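Local coordinates for N-terminal acetyltransferase-like protein (Chaetomium thermophilum, PDB 5NNP), which probably serves as the auxiliary, helical-repeat scaffold subunit of an N-terminal acetyltransferase complex resembling NatA, at residues Gln209-Glu212 and Thr213-His217; Leu219-Leu222 and Ala223-Leu227; Leu691-Arg694 and Cys695-Ala699; Gly679-Val682 and Tyr683-Lys686. All coordinates share one frame; numbering follows the deposited sequence.

Contact 1 of 4, residues Gln209-Glu212 and Thr213-His217; sequences QHLE and TDCKH
The backbone makes its last helical turn where Asp214 N bonds to His210 O at 2.9 Å and Cys215 N to Leu211 O at 2.9 Å, as the chain leaves helix 204-214. One carbonyl takes two donors: Gln209 O accepts from Thr213 N at 3.0 Å and, on the opposite face of its plane, from Thr213 OG1 at 2.9 Å. The threonine hydroxyl is swung beside its own backbone N (chi1 -60°), a position from which it can turn back to the preceding turn. The His210 ring meets two side chains, Asp214 and Cys215. The histidine CG stands opposite the backbone N (chi1 173°), which carries the imidazole past them. Cys215 SG lies 4.1 Å from the ring centroid, obliquely placed, a sulfur-aromatic contact. The Asp214 side chain comes across the imidazole at about a right angle, its carboxylate plane turned 68° from the ring, and a water in the ring plane, 2.7 Å from His210 NE2, joins the two by donating to Asp214 OD2. The ring's other nitrogen, ND1, is bonded to Asn195 of helix 185-200, so this helix end is tied to its predecessor in the stacked-helix, TPR-like superhelix. An alanine at His210 is likely to cost both the Asn195 bond and the water link, leaving the Asp214 carboxylate freer to turn. Leu211 CD1 rests 3.8 Å from Cys215 CB within the turn, and leucine suits a position that also packs on Leu227 of helix 221-234 and on Asn195. Glu212 reaches Arg228 in a salt bridge, and Lys216 extends to an acidic side chain of another protein's chain.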
ATOM      1  N   GLN A 209     -18.298 -26.866   3.616  1.00 42.67           N
ATOM      2  CA  GLN A 209     -19.711 -27.185   3.685  1.00 42.38           C
ATOM      3  C   GLN A 209     -20.578 -25.938   3.464  1.00 44.88           C
ATOM      4  O   GLN A 209     -21.544 -25.969   2.695  1.00 46.94           O
ATOM      5  CB  GLN A 209     -20.009 -27.839   5.036  1.00 47.70           C
ATOM      6  CG  GLN A 209     -21.480 -27.926   5.413  1.00 67.90           C
ATOM      7  CD  GLN A 209     -21.685 -28.343   6.872  1.00 84.98           C
ATOM      8  OE1 GLN A 209     -20.841 -29.022   7.465  1.00 89.26           O
ATOM      9  NE2 GLN A 209     -22.810 -27.932   7.454  1.00 90.49           N
ATOM     10  N   HIS A 210     -20.224 -24.839   4.128  1.00 37.77           N
ATOM     11  CA  HIS A 210     -20.998 -23.604   4.018  1.00 39.08           C
ATOM     12  C   HIS A 210     -20.795 -22.964   2.655  1.00 43.25           C
ATOM     13  O   HIS A 210     -21.698 -22.328   2.116  1.00 40.11           O
ATOM     14  CB  HIS A 210     -20.618 -22.622   5.130  1.00 37.01           C
ATOM     15  CG  HIS A 210     -21.247 -21.270   4.990  1.00 42.82           C
ATOM     16  ND1 HIS A 210     -20.569 -20.176   4.486  1.00 40.88           N
ATOM     17  CD2 HIS A 210     -22.491 -20.830   5.298  1.00 38.81           C
ATOM     18  CE1 HIS A 210     -21.367 -19.125   4.489  1.00 31.60           C
ATOM     19  NE2 HIS A 210     -22.539 -19.495   4.978  1.00 49.43           N
ATOM     20  N   LEU A 211     -19.597 -23.138   2.106  1.00 48.31           N
ATOM     21  CA  LEU A 211     -19.280 -22.608   0.791  1.00 47.08           C
ATOM     22  C   LEU A 211     -20.177 -23.224  -0.246  1.00 47.15           C
ATOM     23  O   LEU A 211     -20.871 -22.518  -0.968  1.00 52.73           O
ATOM     24  CB  LEU A 211     -17.832 -22.877   0.416  1.00 44.28           C
ATOM     25  CG  LEU A 211     -17.394 -22.081  -0.810  1.00 42.04           C
ATOM     26  CD1 LEU A 211     -17.276 -20.578  -0.458  1.00 45.55           C
ATOM     27  CD2 LEU A 211     -16.086 -22.626  -1.395  1.00 42.67           C
ATOM     28  N   GLU A 212     -20.154 -24.551  -0.300  1.00 45.77           N
ATOM     29  CA  GLU A 212     -20.922 -25.322  -1.273  1.00 49.62           C
ATOM     30  C   GLU A 212     -22.437 -25.214  -1.078  1.00 53.79           C
ATOM     31  O   GLU A 212     -23.200 -25.236  -2.048  1.00 55.05           O
ATOM     32  CB  GLU A 212     -20.497 -26.789  -1.213  1.00 48.15           C
ATOM     33  CG  GLU A 212     -19.019 -26.995  -1.475  1.00 49.34           C
ATOM     34  CD  GLU A 212     -18.612 -26.602  -2.885  1.00 52.49           C
ATOM     35  OE1 GLU A 212     -19.499 -26.393  -3.738  1.00 53.54           O
ATOM     36  OE2 GLU A 212     -17.400 -26.505  -3.142  1.00 55.96           O
ATOM     37  N   THR A 213     -22.872 -25.087   0.170  1.00 47.56           N
ATOM     38  CA  THR A 213     -24.293 -25.011   0.445  1.00 52.54           C
ATOM     39  C   THR A 213     -24.904 -23.614   0.269  1.00 57.36           C
ATOM     40  O   THR A 213     -25.950 -23.473  -0.356  1.00 63.13           O
ATOM     41  CB  THR A 213     -24.593 -25.492   1.862  1.00 56.75           C
ATOM     42  OG1 THR A 213     -24.171 -26.851   1.989  1.00 57.97           O
ATOM     43  CG2 THR A 213     -26.078 -25.424   2.137  1.00 59.33           C
ATOM     44  N   ASP A 214     -24.272 -22.582   0.809  1.00 51.44           N
ATOM     45  CA  ASP A 214     -24.909 -21.270   0.826  1.00 41.91           C
ATOM     46  C   ASP A 214     -24.273 -20.289  -0.138  1.00 47.78           C
ATOM     47  O   ASP A 214     -24.894 -19.294  -0.510  1.00 52.19           O
ATOM     48  CB  ASP A 214     -24.874 -20.675   2.241  1.00 44.10           C
ATOM     49  CG  ASP A 214     -25.830 -21.377   3.209  1.00 54.35           C
ATOM     50  OD1 ASP A 214     -26.463 -22.392   2.830  1.00 48.06           O
ATOM     51  OD2 ASP A 214     -25.932 -20.913   4.368  1.00 65.24           O
ATOM     52  N   CYS A 215     -23.036 -20.565  -0.542  1.00 44.79           N
ATOM     53  CA  CYS A 215     -22.235 -19.566  -1.249  1.00 39.24           C
ATOM     54  C   CYS A 215     -22.066 -19.890  -2.711  1.00 35.11           C
ATOM     55  O   CYS A 215     -21.387 -19.161  -3.446  1.00 35.65           O
ATOM     56  CB  CYS A 215     -20.850 -19.442  -0.614  1.00 38.20           C
ATOM     57  SG  CYS A 215     -20.856 -18.859   1.068  1.00 48.48           S
ATOM     58  N   LYS A 216     -22.693 -20.981  -3.126  1.00 39.77           N
ATOM     59  CA  LYS A 216     -22.445 -21.575  -4.433  1.00 37.18           C
ATOM     60  C   LYS A 216     -22.563 -20.572  -5.573  1.00 39.25           C
ATOM     61  O   LYS A 216     -21.742 -20.561  -6.492  1.00 40.45           O
ATOM     62  CB  LYS A 216     -23.410 -22.733  -4.659  1.00 43.98           C
ATOM     63  CG  LYS A 216     -23.177 -23.474  -5.942  1.00 49.78           C
ATOM     64  CD  LYS A 216     -24.140 -24.623  -6.099  1.00 63.07           C
ATOM     65  CE  LYS A 216     -23.783 -25.409  -7.348  1.00 70.42           C
ATOM     66  NZ  LYS A 216     -24.812 -26.419  -7.695  1.00 72.10           N
ATOM     67  N   HIS A 217     -23.574 -19.718  -5.495  1.00 42.70           N
ATOM     68  CA  HIS A 217     -23.882 -18.806  -6.579  1.00 39.22           C
ATOM     69  C   HIS A 217     -23.507 -17.356  -6.293  1.00 43.53           C
ATOM     70  O   HIS A 217     -24.039 -16.459  -6.933  1.00 50.11           O
ATOM     71  CB  HIS A 217     -25.376 -18.886  -6.907  1.00 44.33           C
ATOM     72  CG  HIS A 217     -25.862 -20.273  -7.180  1.00 45.89           C
ATOM     73  ND1 HIS A 217     -25.566 -20.953  -8.342  1.00 49.82           N
ATOM     74  CD2 HIS A 217     -26.625 -21.111  -6.439  1.00 47.11           C
ATOM     75  CE1 HIS A 217     -26.123 -22.150  -8.307  1.00 47.90           C
ATOM     76  NE2 HIS A 217     -26.772 -22.270  -7.162  1.00 55.63           N
TER
HETATM   77  O   HOH W   1     -25.004 -18.647   5.720  1.00 59.76           O

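Contact 2 of 4, residues Leu219-Leu222 and Ala223-Leu227; sequences LDRL and AVMEL
The Arg221 guanidinium has Val224 CB over one face, while Met225 CE approaches it obliquely, 4.0 Å from Arg221 NH2. Bends at chi2 and chi3 (-51° and -55°) fold the arginine back along its own helix turn, and NH1 then bonds to Lys216 O, in the loop before the helix. A long, flexible arginine suits this place because its planar end can lie against aliphatic neighbours while its N-H groups serve a carbonyl. The second flat group, the Asp220 carboxylate, has the Ala223 methyl close by: Ala223 CB is 3.4 Å from Asp220 CG and nearly as near to both oxygens. Asp220 OD1 accepts from Ala223 N in a weak bond of 3.4 Å, and Asp220 OD2 forms a salt bridge with Arg538. Shortened to an alanine, this residue would probably leave Ala223 N without its side-chain acceptor and take from Arg538 this salt bridge. One turn on, Leu222 and Glu226 cross obliquely, Leu222 CD1 lying 3.9 Å from Glu226 CG, and the glutamate carries its carboxylate past the leucine to Tyr258. The backbone settles into regular bonding here, with Met225 N on Arg221 O at 3.0 Å and Glu226 N on Leu222 O at 2.8 Å. Asp220 is the N-cap of helix 221-234 in the repeat scaffold, a common role for aspartate, though its capping bond is weak; it is also the centre of an inverse gamma turn.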
ATOM      1  N   LEU A 219     -21.636 -13.777  -6.383  1.00 42.46           N
ATOM      2  CA  LEU A 219     -21.251 -13.041  -7.583  1.00 40.05           C
ATOM      3  C   LEU A 219     -19.734 -12.904  -7.719  1.00 42.04           C
ATOM      4  O   LEU A 219     -19.202 -12.827  -8.822  1.00 40.56           O
ATOM      5  CB  LEU A 219     -21.914 -11.663  -7.581  1.00 34.23           C
ATOM      6  CG  LEU A 219     -23.449 -11.746  -7.546  1.00 34.59           C
ATOM      7  CD1 LEU A 219     -24.096 -10.382  -7.471  1.00 29.63           C
ATOM      8  CD2 LEU A 219     -23.972 -12.496  -8.727  1.00 30.33           C
ATOM      9  N   ASP A 220     -19.040 -12.875  -6.589  1.00 36.63           N
ATOM     10  CA  ASP A 220     -17.592 -12.829  -6.599  1.00 33.06           C
ATOM     11  C   ASP A 220     -17.055 -14.214  -6.963  1.00 33.08           C
ATOM     12  O   ASP A 220     -16.736 -15.015  -6.085  1.00 37.38           O
ATOM     13  CB  ASP A 220     -17.074 -12.360  -5.234  1.00 35.28           C
ATOM     14  CG  ASP A 220     -15.576 -12.078  -5.236  1.00 39.19           C
ATOM     15  OD1 ASP A 220     -14.891 -12.479  -6.199  1.00 35.82           O
ATOM     16  OD2 ASP A 220     -15.079 -11.467  -4.265  1.00 41.02           O
ATOM     17  N   ARG A 221     -16.954 -14.489  -8.259  1.00 35.06           N
ATOM     18  CA  ARG A 221     -16.668 -15.841  -8.739  1.00 37.18           C
ATOM     19  C   ARG A 221     -15.267 -16.343  -8.364  1.00 44.57           C
ATOM     20  O   ARG A 221     -15.097 -17.501  -7.967  1.00 46.05           O
ATOM     21  CB  ARG A 221     -16.853 -15.911 -10.259  1.00 45.60           C
ATOM     22  CG  ARG A 221     -18.316 -15.839 -10.736  1.00 47.05           C
ATOM     23  CD  ARG A 221     -19.238 -16.831 -10.035  1.00 50.56           C
ATOM     24  NE  ARG A 221     -18.796 -18.224 -10.124  1.00 64.28           N
ATOM     25  CZ  ARG A 221     -19.163 -19.178  -9.264  1.00 71.37           C
ATOM     26  NH1 ARG A 221     -19.977 -18.886  -8.245  1.00 56.91           N
ATOM     27  NH2 ARG A 221     -18.708 -20.423  -9.413  1.00 81.18           N
ATOM     28  N   LEU A 222     -14.269 -15.473  -8.480  1.00 43.48           N
ATOM     29  CA  LEU A 222     -12.897 -15.830  -8.123  1.00 40.65           C
ATOM     30  C   LEU A 222     -12.753 -16.223  -6.646  1.00 42.41           C
ATOM     31  O   LEU A 222     -11.993 -17.133  -6.294  1.00 46.62           O
ATOM     32  CB  LEU A 222     -11.953 -14.672  -8.442  1.00 39.80           C
ATOM     33  CG  LEU A 222     -10.496 -14.874  -8.032  1.00 43.94           C
ATOM     34  CD1 LEU A 222      -9.839 -15.938  -8.899  1.00 47.34           C
ATOM     35  CD2 LEU A 222      -9.713 -13.565  -8.088  1.00 38.33           C
ATOM     36  N   ALA A 223     -13.477 -15.523  -5.780  1.00 32.03           N
ATOM     37  CA  ALA A 223     -13.418 -15.807  -4.362  1.00 30.65           C
ATOM     38  C   ALA A 223     -13.942 -17.211  -4.071  1.00 40.72           C
ATOM     39  O   ALA A 223     -13.310 -17.975  -3.336  1.00 43.08           O
ATOM     40  CB  ALA A 223     -14.202 -14.778  -3.592  1.00 30.00           C
ATOM     41  N   VAL A 224     -15.098 -17.547  -4.647  1.00 36.84           N
ATOM     42  CA  VAL A 224     -15.674 -18.869  -4.452  1.00 33.18           C
ATOM     43  C   VAL A 224     -14.691 -19.916  -4.964  1.00 35.38           C
ATOM     44  O   VAL A 224     -14.472 -20.948  -4.335  1.00 39.57           O
ATOM     45  CB  VAL A 224     -17.037 -19.024  -5.166  1.00 36.48           C
ATOM     46  CG1 VAL A 224     -17.476 -20.484  -5.200  1.00 32.21           C
ATOM     47  CG2 VAL A 224     -18.099 -18.193  -4.487  1.00 33.30           C
ATOM     48  N   MET A 225     -14.071 -19.638  -6.098  1.00 40.52           N
ATOM     49  CA  MET A 225     -13.193 -20.624  -6.707  1.00 39.12           C
ATOM     50  C   MET A 225     -11.906 -20.811  -5.919  1.00 37.16           C
ATOM     51  O   MET A 225     -11.406 -21.930  -5.816  1.00 38.09           O
ATOM     52  CB  MET A 225     -12.878 -20.232  -8.145  1.00 37.38           C
ATOM     53  CG  MET A 225     -14.065 -20.372  -9.065  1.00 34.22           C
ATOM     54  SD  MET A 225     -13.657 -19.903 -10.751  1.00 42.64           S
ATOM     55  CE  MET A 225     -15.323 -19.911 -11.446  1.00 74.18           C
ATOM     56  N   GLU A 226     -11.375 -19.722  -5.369  1.00 33.31           N
ATOM     57  CA  GLU A 226     -10.132 -19.810  -4.612  1.00 35.69           C
ATOM     58  C   GLU A 226     -10.349 -20.418  -3.225  1.00 43.80           C
ATOM     59  O   GLU A 226      -9.541 -21.237  -2.774  1.00 45.49           O
ATOM     60  CB  GLU A 226      -9.472 -18.436  -4.508  1.00 36.75           C
ATOM     61  CG  GLU A 226      -8.721 -18.041  -5.779  1.00 38.75           C
ATOM     62  CD  GLU A 226      -7.821 -16.844  -5.590  1.00 49.35           C
ATOM     63  OE1 GLU A 226      -8.053 -16.077  -4.629  1.00 56.62           O
ATOM     64  OE2 GLU A 226      -6.883 -16.666  -6.406  1.00 51.72           O
ATOM     65  N   LEU A 227     -11.445 -20.041  -2.568  1.00 44.80           N
ATOM     66  CA  LEU A 227     -11.813 -20.650  -1.289  1.00 44.05           C
ATOM     67  C   LEU A 227     -12.040 -22.160  -1.446  1.00 44.09           C
ATOM     68  O   LEU A 227     -11.565 -22.960  -0.631  1.00 35.97           O
ATOM     69  CB  LEU A 227     -13.060 -19.976  -0.705  1.00 36.65           C
ATOM     70  CG  LEU A 227     -12.887 -18.529  -0.241  1.00 32.28           C
ATOM     71  CD1 LEU A 227     -14.223 -17.933   0.142  1.00 30.00           C
ATOM     72  CD2 LEU A 227     -11.947 -18.450   0.933  1.00 35.17           C
TER

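Contact 3 of 4, residues Leu691-Arg694 and Cys695-Ala699; sequences LALR and CLKAA
Leu693 and Lys697, one turn apart, meet through their aliphatic parts: Leu693 CD1 lies 3.9 Å from Lys697 CG. The leucine has CG opposite its backbone N (chi1 -179°), so that its branched end is directed along the helix toward the lysine. Lys697 CG stands beside its own backbone N (chi1 -65°), anti to the carbonyl carbon, which brings it near the leucine; the chain then bends at chi3 (71°) and delivers NZ to Glu738 in a salt bridge. A lysine fits well, its methylenes covering leucine while the amine reaches a charge. Leu693 CD1 also lies 4.4 Å from Leu696 CD2, and both leucines pack on Leu716 of helix 707-723. Leu696 turns to that helix, while Leu693 is shared with helix 729-739 and the Putative uncharacterized protein's chain. Helix 689-702 thus packs against both helices 673-685 and 707-723 in the superhelical stack expected of a TPR-like auxiliary subunit. Small Cys695 serves the side facing helix 673-685, and its SG, held beside the backbone N, comes to 3.7 Å from Leu691 O. Regular backbone bonds run beneath, such as Lys697 N to Leu693 O at 2.7 Å. Arg694 takes a different course: its chain is extended to NE, where a weak bond reaches Tyr43 O of the partner chain, and the side chain packs on Ile44 there. The Arg694 carbonyl bonds to Ala698 N, whose residue sets only a methyl beside Gln676.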
ATOM      1  N   LEU A 691      16.922   1.283  26.998  1.00 57.40           N
ATOM      2  CA  LEU A 691      16.405   1.192  25.641  1.00 58.98           C
ATOM      3  C   LEU A 691      17.532   0.881  24.666  1.00 62.73           C
ATOM      4  O   LEU A 691      17.356   0.127  23.714  1.00 60.57           O
ATOM      5  CB  LEU A 691      15.694   2.490  25.246  1.00 60.95           C
ATOM      6  CG  LEU A 691      14.478   2.832  26.110  1.00 56.86           C
ATOM      7  CD1 LEU A 691      13.738   4.047  25.566  1.00 48.94           C
ATOM      8  CD2 LEU A 691      13.561   1.629  26.198  1.00 45.14           C
ATOM      9  N   ALA A 692      18.692   1.477  24.913  1.00 70.15           N
ATOM     10  CA  ALA A 692      19.892   1.172  24.144  1.00 67.92           C
ATOM     11  C   ALA A 692      20.147  -0.334  24.109  1.00 60.50           C
ATOM     12  O   ALA A 692      20.368  -0.907  23.043  1.00 63.42           O
ATOM     13  CB  ALA A 692      21.102   1.911  24.729  1.00 69.59           C
ATOM     14  N   LEU A 693      20.103  -0.967  25.278  1.00 56.46           N
ATOM     15  CA  LEU A 693      20.311  -2.403  25.384  1.00 54.53           C
ATOM     16  C   LEU A 693      19.251  -3.177  24.612  1.00 67.36           C
ATOM     17  O   LEU A 693      19.530  -4.218  24.009  1.00 71.26           O
ATOM     18  CB  LEU A 693      20.301  -2.832  26.844  1.00 56.36           C
ATOM     19  CG  LEU A 693      20.536  -4.318  27.083  1.00 64.15           C
ATOM     20  CD1 LEU A 693      21.843  -4.750  26.442  1.00 65.33           C
ATOM     21  CD2 LEU A 693      20.546  -4.602  28.573  1.00 64.44           C
ATOM     22  N   ARG A 694      18.029  -2.666  24.633  1.00 57.94           N
ATOM     23  CA  ARG A 694      16.925  -3.344  23.983  1.00 52.11           C
ATOM     24  C   ARG A 694      17.158  -3.419  22.486  1.00 57.44           C
ATOM     25  O   ARG A 694      16.991  -4.478  21.880  1.00 58.40           O
ATOM     26  CB  ARG A 694      15.627  -2.629  24.289  1.00 50.18           C
ATOM     27  CG  ARG A 694      14.402  -3.210  23.638  1.00 43.90           C
ATOM     28  CD  ARG A 694      13.218  -2.443  24.167  1.00 47.15           C
ATOM     29  NE  ARG A 694      11.944  -2.871  23.618  1.00 46.27           N
ATOM     30  CZ  ARG A 694      11.235  -2.172  22.741  1.00 52.59           C
ATOM     31  NH1 ARG A 694      11.679  -1.006  22.286  1.00 49.39           N
ATOM     32  NH2 ARG A 694      10.079  -2.651  22.316  1.00 60.88           N
ATOM     33  N   CYS A 695      17.544  -2.283  21.907  1.00 55.96           N
ATOM     34  CA  CYS A 695      17.992  -2.211  20.522  1.00 49.67           C
ATOM     35  C   CYS A 695      19.143  -3.160  20.241  1.00 57.98           C
ATOM     36  O   CYS A 695      19.116  -3.905  19.263  1.00 62.35           O
ATOM     37  CB  CYS A 695      18.425  -0.792  20.177  1.00 45.68           C
ATOM     38  SG  CYS A 695      17.070   0.352  20.012  1.00 46.56           S
ATOM     39  N   LEU A 696      20.161  -3.113  21.094  1.00 58.04           N
ATOM     40  CA  LEU A 696      21.333  -3.959  20.929  1.00 58.14           C
ATOM     41  C   LEU A 696      20.940  -5.441  20.937  1.00 59.63           C
ATOM     42  O   LEU A 696      21.322  -6.177  20.033  1.00 58.96           O
ATOM     43  CB  LEU A 696      22.366  -3.664  22.017  1.00 54.92           C
ATOM     44  CG  LEU A 696      23.742  -4.331  21.891  1.00 57.82           C
ATOM     45  CD1 LEU A 696      24.489  -3.933  20.605  1.00 57.67           C
ATOM     46  CD2 LEU A 696      24.581  -4.003  23.104  1.00 60.41           C
ATOM     47  N   LYS A 697      20.152  -5.867  21.925  1.00 62.77           N
ATOM     48  CA  LYS A 697      19.702  -7.263  21.997  1.00 60.34           C
ATOM     49  C   LYS A 697      18.880  -7.666  20.768  1.00 58.50           C
ATOM     50  O   LYS A 697      18.918  -8.818  20.350  1.00 63.99           O
ATOM     51  CB  LYS A 697      18.882  -7.521  23.268  1.00 57.50           C
ATOM     52  CG  LYS A 697      19.672  -7.365  24.571  1.00 68.72           C
ATOM     53  CD  LYS A 697      19.010  -8.073  25.762  1.00 65.83           C
ATOM     54  CE  LYS A 697      19.120  -9.581  25.632  1.00 67.13           C
ATOM     55  NZ  LYS A 697      18.475 -10.292  26.762  1.00 70.42           N
ATOM     56  N   ALA A 698      18.135  -6.725  20.193  1.00 54.44           N
ATOM     57  CA  ALA A 698      17.379  -7.006  18.966  1.00 57.81           C
ATOM     58  C   ALA A 698      18.318  -7.205  17.769  1.00 60.80           C
ATOM     59  O   ALA A 698      18.277  -8.230  17.081  1.00 56.80           O
ATOM     60  CB  ALA A 698      16.380  -5.884  18.680  1.00 43.09           C
ATOM     61  N   ALA A 699      19.165  -6.210  17.533  1.00 60.48           N
ATOM     62  CA  ALA A 699      20.124  -6.249  16.446  1.00 59.69           C
ATOM     63  C   ALA A 699      21.004  -7.492  16.532  1.00 65.87           C
ATOM     64  O   ALA A 699      21.351  -8.098  15.518  1.00 62.66           O
ATOM     65  CB  ALA A 699      20.973  -4.995  16.457  1.00 55.53           C
TER

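Contact 4 of 4, residues Gly679-Val682 and Tyr683-Lys686; sequences GFEV and YIRK
Arg685 NH1 is gripped twice by Glu681, donating to the backbone Glu681 O at 2.6 Å and to the carboxylate Glu681 OE1 at 2.9 Å. The second bond, part of a salt bridge, is nearly straight (170°), lies in the guanidinium plane and uses the anti lone pair of OE1, although the two planar groups are turned 70° apart. With NE paired to Asp572 of helix 554-572, the guanidinium is held against rotation. Glu681 OE2 accepts from Gln712, so a buried carboxylate is satisfied on both oxygens. One turn apart, Phe680 and Ile684 meet: Ile684 CG2 stands 4.1 Å from the ring centroid, an off-centre CH-pi contact. Ile684 sets CG1 between the backbone N and carbonyl carbon (chi1 43°), an uncommon choice on a helix, and CG2 is thereby turned to the ring. Both residues also pack on Leu716, joining helix 673-685 to helix 707-723 in the TPR-like stack of helices. Tyr683 CD2 lies 3.3 Å from Gly679 O, and Cys695 SG of helix 689-702 sits against the glycine backbone. Lys686 N bonds to Val682 O at 3.1 Å, while its NZ pairs with Glu19 of the Putative uncharacterized protein's chain.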
ATOM      1  N   GLY A 679      18.738   3.056  16.399  1.00 42.59           N
ATOM      2  CA  GLY A 679      18.121   3.230  17.698  1.00 45.49           C
ATOM      3  C   GLY A 679      19.161   3.244  18.813  1.00 53.70           C
ATOM      4  O   GLY A 679      19.120   4.087  19.719  1.00 49.05           O
ATOM      5  N   PHE A 680      20.103   2.308  18.751  1.00 51.44           N
ATOM      6  CA  PHE A 680      21.136   2.238  19.766  1.00 53.82           C
ATOM      7  C   PHE A 680      21.903   3.560  19.872  1.00 56.79           C
ATOM      8  O   PHE A 680      22.068   4.113  20.966  1.00 62.74           O
ATOM      9  CB  PHE A 680      22.103   1.099  19.471  1.00 57.96           C
ATOM     10  CG  PHE A 680      23.182   0.958  20.501  1.00 57.16           C
ATOM     11  CD1 PHE A 680      24.335   1.721  20.421  1.00 59.48           C
ATOM     12  CD2 PHE A 680      23.040   0.079  21.559  1.00 54.72           C
ATOM     13  CE1 PHE A 680      25.326   1.609  21.370  1.00 58.75           C
ATOM     14  CE2 PHE A 680      24.030  -0.040  22.507  1.00 64.35           C
ATOM     15  CZ  PHE A 680      25.175   0.726  22.413  1.00 61.20           C
ATOM     16  N   GLU A 681      22.348   4.069  18.728  1.00 53.43           N
ATOM     17  CA  GLU A 681      23.056   5.345  18.674  1.00 54.85           C
ATOM     18  C   GLU A 681      22.258   6.505  19.289  1.00 52.78           C
ATOM     19  O   GLU A 681      22.831   7.351  19.981  1.00 58.40           O
ATOM     20  CB  GLU A 681      23.422   5.677  17.226  1.00 54.68           C
ATOM     21  CG  GLU A 681      24.248   4.609  16.552  1.00 52.14           C
ATOM     22  CD  GLU A 681      25.575   4.391  17.232  1.00 64.39           C
ATOM     23  OE1 GLU A 681      26.021   5.293  17.970  1.00 69.25           O
ATOM     24  OE2 GLU A 681      26.171   3.314  17.029  1.00 67.58           O
ATOM     25  N   VAL A 682      20.946   6.540  19.040  1.00 49.46           N
ATOM     26  CA  VAL A 682      20.068   7.572  19.606  1.00 48.36           C
ATOM     27  C   VAL A 682      19.923   7.481  21.123  1.00 64.12           C
ATOM     28  O   VAL A 682      19.992   8.502  21.813  1.00 70.34           O
ATOM     29  CB  VAL A 682      18.655   7.514  19.003  1.00 57.03           C
ATOM     30  CG1 VAL A 682      17.683   8.377  19.813  1.00 47.25           C
ATOM     31  CG2 VAL A 682      18.674   7.937  17.537  1.00 52.77           C
ATOM     32  N   TYR A 683      19.739   6.270  21.646  1.00 57.85           N
ATOM     33  CA  TYR A 683      19.502   6.088  23.082  1.00 59.92           C
ATOM     34  C   TYR A 683      20.729   6.248  23.990  1.00 64.81           C
ATOM     35  O   TYR A 683      20.592   6.733  25.117  1.00 67.99           O
ATOM     36  CB  TYR A 683      18.871   4.723  23.339  1.00 58.09           C
ATOM     37  CG  TYR A 683      17.434   4.643  22.887  1.00 56.16           C
ATOM     38  CD1 TYR A 683      16.531   5.642  23.210  1.00 59.47           C
ATOM     39  CD2 TYR A 683      16.984   3.577  22.126  1.00 47.82           C
ATOM     40  CE1 TYR A 683      15.216   5.574  22.801  1.00 57.18           C
ATOM     41  CE2 TYR A 683      15.675   3.502  21.713  1.00 53.42           C
ATOM     42  CZ  TYR A 683      14.795   4.505  22.052  1.00 54.91           C
ATOM     43  OH  TYR A 683      13.487   4.433  21.642  1.00 51.31           O
ATOM     44  N   ILE A 684      21.918   5.846  23.543  1.00 64.14           N
ATOM     45  CA  ILE A 684      23.094   6.080  24.391  1.00 76.58           C
ATOM     46  C   ILE A 684      23.312   7.578  24.574  1.00 78.58           C
ATOM     47  O   ILE A 684      23.680   8.038  25.660  1.00 79.38           O
ATOM     48  CB  ILE A 684      24.388   5.457  23.832  1.00 73.94           C
ATOM     49  CG1 ILE A 684      24.489   5.691  22.333  1.00 70.98           C
ATOM     50  CG2 ILE A 684      24.442   3.976  24.141  1.00 80.09           C
ATOM     51  CD1 ILE A 684      25.584   4.902  21.690  1.00 71.50           C
ATOM     52  N   ARG A 685      23.063   8.332  23.504  1.00 75.50           N
ATOM     53  CA  ARG A 685      23.206   9.783  23.519  1.00 72.86           C
ATOM     54  C   ARG A 685      22.144  10.422  24.412  1.00 78.54           C
ATOM     55  O   ARG A 685      22.389  11.428  25.082  1.00 86.18           O
ATOM     56  CB  ARG A 685      23.128  10.336  22.093  1.00 68.53           C
ATOM     57  CG  ARG A 685      24.347   9.996  21.235  1.00 62.41           C
ATOM     58  CD  ARG A 685      24.152  10.443  19.804  1.00 62.74           C
ATOM     59  NE  ARG A 685      25.317  10.216  18.944  1.00 64.15           N
ATOM     60  CZ  ARG A 685      25.779   9.017  18.589  1.00 64.02           C
ATOM     61  NH1 ARG A 685      25.202   7.909  19.044  1.00 62.13           N
ATOM     62  NH2 ARG A 685      26.835   8.924  17.787  1.00 64.90           N
ATOM     63  N   LYS A 686      20.965   9.811  24.421  1.00 78.79           N
ATOM     64  CA  LYS A 686      19.840  10.262  25.227  1.00 69.82           C
ATOM     65  C   LYS A 686      20.022   9.871  26.692  1.00 68.71           C
ATOM     66  O   LYS A 686      19.201  10.228  27.538  1.00 71.75           O
ATOM     67  CB  LYS A 686      18.538   9.673  24.679  1.00 65.37           C
ATOM     68  CG  LYS A 686      17.532  10.690  24.167  1.00 64.17           C
ATOM     69  CD  LYS A 686      16.234  10.006  23.722  1.00 55.69           C
ATOM     70  CE  LYS A 686      15.035  10.898  24.013  1.00 62.34           C
ATOM     71  NZ  LYS A 686      13.738  10.214  23.761  1.00 72.94           N
TER

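Overall arrangement
The four contacts lie in two well-separated pairs, each pair on two successive helices, and no touch joins one pair to the other: the centres of contacts 1 and 4 lie about 56 Å apart, on opposite sides of the chain's centre. Contacts 1 and 2 mark a helix exit and the next helix entry, linked by Arg221 NH1 to Lys216 O. They are partly buried, with an N-cap, a bridging water and charged ends. Contacts 3 and 4 are more buried, and their helices pack directly, Leu691 on Tyr683 and Phe680 on the Ala692 carbonyl. Contact 3 is mainly aliphatic, whereas contact 4 joins a Phe-Ile pair to a buried-glutamate salt bridge; Arg694, Lys697 and Lys686 reach toward the partner chain.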